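Local coordinates for protein acetyltransferase Atu2258 (Agrobacterium tumefaciens str. C58, PDB 2G3A) that transfers an acetyl group from acetyl coenzyme A to acceptor substrates, preferring glucosamine 6-phosphate or dopamine, at residues A[44-54]-A[66-76]. Sequence-based numbering, arbitrary orientation.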
# COMPACT_ATOMS: atom_id res chain seq x y z
N PHE A 44 -7.15 16.73 7.63
CA PHE A 44 -5.97 17.00 6.81
C PHE A 44 -6.32 17.66 5.47
O PHE A 44 -5.43 17.92 4.65
CB PHE A 44 -5.15 15.70 6.59
CG PHE A 44 -4.75 14.99 7.86
CD1 PHE A 44 -3.79 15.53 8.71
CD2 PHE A 44 -5.29 13.75 8.18
CE1 PHE A 44 -3.40 14.87 9.88
CE2 PHE A 44 -4.91 13.07 9.33
CZ PHE A 44 -3.97 13.63 10.19
N GLY A 45 -7.61 17.92 5.24
CA GLY A 45 -8.08 18.56 4.00
C GLY A 45 -8.16 17.60 2.82
O GLY A 45 -7.91 16.41 2.96
N GLU A 46 -8.50 18.14 1.64
CA GLU A 46 -8.69 17.32 0.43
C GLU A 46 -7.43 16.53 0.04
O GLU A 46 -6.31 17.06 0.09
CB GLU A 46 -9.14 18.19 -0.76
CG GLU A 46 -10.59 18.69 -0.68
CD GLU A 46 -10.99 19.57 -1.87
OE1 GLU A 46 -10.45 19.40 -2.99
OE2 GLU A 46 -11.86 20.45 -1.68
N SER A 47 -7.62 15.27 -0.33
CA SER A 47 -6.48 14.46 -0.77
C SER A 47 -6.17 14.67 -2.25
O SER A 47 -5.03 14.46 -2.69
CB SER A 47 -6.73 12.98 -0.50
OG SER A 47 -7.68 12.48 -1.40
N ASP A 48 -7.19 15.07 -3.01
CA ASP A 48 -7.14 15.14 -4.48
C ASP A 48 -6.68 13.82 -5.11
O ASP A 48 -5.98 13.84 -6.12
CB ASP A 48 -6.24 16.28 -4.96
CG ASP A 48 -6.81 17.65 -4.64
OD1 ASP A 48 -8.02 17.87 -4.85
OD2 ASP A 48 -6.03 18.51 -4.19
N LYS A 49 -7.08 12.70 -4.52
CA LYS A 49 -6.73 11.38 -5.06
C LYS A 49 -7.27 11.18 -6.47
O LYS A 49 -8.47 11.31 -6.72
CB LYS A 49 -7.23 10.24 -4.17
CG LYS A 49 -6.68 8.88 -4.61
CD LYS A 49 -7.06 7.80 -3.63
CE LYS A 49 -6.55 6.45 -4.08
NZ LYS A 49 -6.62 5.48 -2.95
N ARG A 50 -6.36 10.82 -7.37
CA ARG A 50 -6.67 10.69 -8.77
C ARG A 50 -5.84 9.57 -9.37
O ARG A 50 -4.61 9.58 -9.29
CB ARG A 50 -6.40 12.01 -9.49
CG ARG A 50 -6.78 12.05 -10.95
CD ARG A 50 -6.48 13.44 -11.50
NE ARG A 50 -6.65 13.53 -12.94
CZ ARG A 50 -6.14 14.51 -13.69
NH1 ARG A 50 -5.41 15.47 -13.14
NH2 ARG A 50 -6.35 14.52 -14.99
N ASP A 51 -6.51 8.60 -9.98
CA ASP A 51 -5.81 7.45 -10.56
C ASP A 51 -4.83 7.88 -11.64
O ASP A 51 -5.01 8.91 -12.29
CB ASP A 51 -6.82 6.46 -11.13
CG ASP A 51 -7.71 5.86 -10.06
OD1 ASP A 51 -7.18 5.41 -9.03
OD2 ASP A 51 -8.94 5.86 -10.25
N LEU A 52 -3.79 7.07 -11.82
CA LEU A 52 -2.82 7.28 -12.88
C LEU A 52 -2.36 5.90 -13.36
O LEU A 52 -1.55 5.22 -12.70
CB LEU A 52 -1.63 8.13 -12.37
CG LEU A 52 -0.71 8.75 -13.43
CD1 LEU A 52 0.23 9.79 -12.83
CD2 LEU A 52 0.09 7.67 -14.22
N ASN A 53 -2.90 5.47 -14.50
CA ASN A 53 -2.54 4.18 -15.08
C ASN A 53 -1.96 4.35 -16.48
O ASN A 53 -2.31 5.28 -17.21
CB ASN A 53 -3.77 3.27 -15.17
CG ASN A 53 -4.45 3.06 -13.83
OD1 ASN A 53 -3.80 2.95 -12.78
ND2 ASN A 53 -5.78 2.98 -13.86
N ILE A 54 -1.07 3.43 -16.85
CA ILE A 54 -0.56 3.36 -18.20
C ILE A 54 -0.67 1.90 -18.59
O ILE A 54 -0.08 1.02 -17.95
CB ILE A 54 0.89 3.83 -18.30
CG1 ILE A 54 1.01 5.30 -17.90
CG2 ILE A 54 1.42 3.62 -19.74
CD1 ILE A 54 2.31 5.64 -17.25
N GLY A 66 1.97 -2.77 -17.91
CA GLY A 66 1.85 -1.35 -17.63
C GLY A 66 2.11 -0.96 -16.19
O GLY A 66 2.78 -1.68 -15.46
N LEU A 67 1.56 0.19 -15.81
CA LEU A 67 1.77 0.78 -14.51
C LEU A 67 0.41 1.18 -13.93
O LEU A 67 -0.46 1.72 -14.64
CB LEU A 67 2.72 1.99 -14.64
CG LEU A 67 3.09 2.81 -13.41
CD1 LEU A 67 4.45 3.50 -13.60
CD2 LEU A 67 2.00 3.84 -13.00
N VAL A 68 0.23 0.87 -12.65
CA VAL A 68 -0.96 1.27 -11.89
C VAL A 68 -0.51 2.13 -10.72
O VAL A 68 0.36 1.72 -9.93
CB VAL A 68 -1.75 0.04 -11.38
CG1 VAL A 68 -2.99 0.47 -10.54
CG2 VAL A 68 -2.20 -0.83 -12.55
N GLY A 69 -1.08 3.32 -10.60
CA GLY A 69 -0.77 4.17 -9.45
C GLY A 69 -1.78 5.26 -9.23
O GLY A 69 -2.90 5.19 -9.72
N HIS A 70 -1.39 6.27 -8.47
CA HIS A 70 -2.27 7.41 -8.25
C HIS A 70 -1.49 8.58 -7.66
O HIS A 70 -0.42 8.40 -7.10
CB HIS A 70 -3.44 7.06 -7.32
CG HIS A 70 -3.03 6.76 -5.91
ND1 HIS A 70 -2.81 5.47 -5.46
CD2 HIS A 70 -2.81 7.57 -4.85
CE1 HIS A 70 -2.46 5.51 -4.18
NE2 HIS A 70 -2.46 6.77 -3.79
N THR A 71 -2.05 9.77 -7.80
CA THR A 71 -1.49 10.93 -7.12
C THR A 71 -2.44 11.36 -6.01
O THR A 71 -3.66 11.33 -6.19
CB THR A 71 -1.24 12.08 -8.09
OG1 THR A 71 -2.48 12.41 -8.75
CG2 THR A 71 -0.21 11.67 -9.15
N ALA A 72 -1.88 11.73 -4.86
CA ALA A 72 -2.66 12.24 -3.72
C ALA A 72 -1.74 13.09 -2.85
O ALA A 72 -0.58 12.72 -2.62
CB ALA A 72 -3.23 11.09 -2.91
N ARG A 73 -2.25 14.23 -2.37
CA ARG A 73 -1.50 15.07 -1.42
C ARG A 73 -0.09 15.42 -1.93
O ARG A 73 0.89 15.47 -1.17
CB ARG A 73 -1.46 14.40 -0.04
CG ARG A 73 -2.86 14.18 0.53
CD ARG A 73 -2.88 13.57 1.92
NE ARG A 73 -4.25 13.38 2.40
CZ ARG A 73 -5.04 14.36 2.83
NH1 ARG A 73 -4.62 15.62 2.84
NH2 ARG A 73 -6.27 14.08 3.23
N GLY A 74 -0.00 15.65 -3.24
CA GLY A 74 1.21 16.16 -3.87
C GLY A 74 2.22 15.11 -4.31
O GLY A 74 3.28 15.46 -4.80
N TRP A 75 1.88 13.83 -4.12
CA TRP A 75 2.83 12.74 -4.42
C TRP A 75 2.23 11.67 -5.30
O TRP A 75 1.06 11.30 -5.14
CB TRP A 75 3.36 12.10 -3.12
CG TRP A 75 4.36 13.00 -2.41
CD1 TRP A 75 4.08 14.13 -1.68
CD2 TRP A 75 5.78 12.84 -2.39
NE1 TRP A 75 5.26 14.68 -1.21
CE2 TRP A 75 6.31 13.90 -1.62
CE3 TRP A 75 6.65 11.88 -2.92
CZ2 TRP A 75 7.68 14.04 -1.38
CZ3 TRP A 75 8.02 12.01 -2.67
CH2 TRP A 75 8.52 13.09 -1.92
N LEU A 76 3.04 11.20 -6.25
CA LEU A 76 2.75 10.01 -7.04
C LEU A 76 3.16 8.73 -6.30
O LEU A 76 4.29 8.63 -5.80
CB LEU A 76 3.49 10.07 -8.38
CG LEU A 76 3.55 8.77 -9.21
CD1 LEU A 76 2.18 8.35 -9.72
CD2 LEU A 76 4.55 8.90 -10.38
O HOH W 1 -3.70 14.42 -7.36
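L52 and L67 sit on one face of an antiparallel β hairpin in the GNAT sheet, where strands 50-54 and 66-72 run at 152°. R50/T71, L52/G69 and I54/L67 are doubly hydrogen-bonded pairs. The tight part, with L52, I54 and L67 buried, lies under helix 92-106: CD1 of L52 meets CD1 of L76 at 3.9 Å, side chains about perpendicular, while I54 packs on L96 and M99. L67 touches L81, a CoA-binding residue by similarity. On the R50/T71 side, water 1 bridges D48 O and T71 OG1, which also bonds R107.

The looser side carries K49, exposed, and H70, partly exposed. With CG anti to the backbone N and an extended chain, K49 lays CE over the H70 ring, 3.9 Å from the centroid and 6° off its normal, a CH-pi contact.

Past the strand end, R73 N bonds S47 O, and the side chain, extended from CG to NE and turned there (chi4 -75°), reaches the end of helix 26-44. S47 CA and CB cover one guanidinium face, F44 CB the other; S141 of the second subunit bonds NH1. R73 NH1 approaches F44 O (3.0 Å) from above the carbonyl plane, whereas R73 NH2 meets G45 O at 2.9 Å.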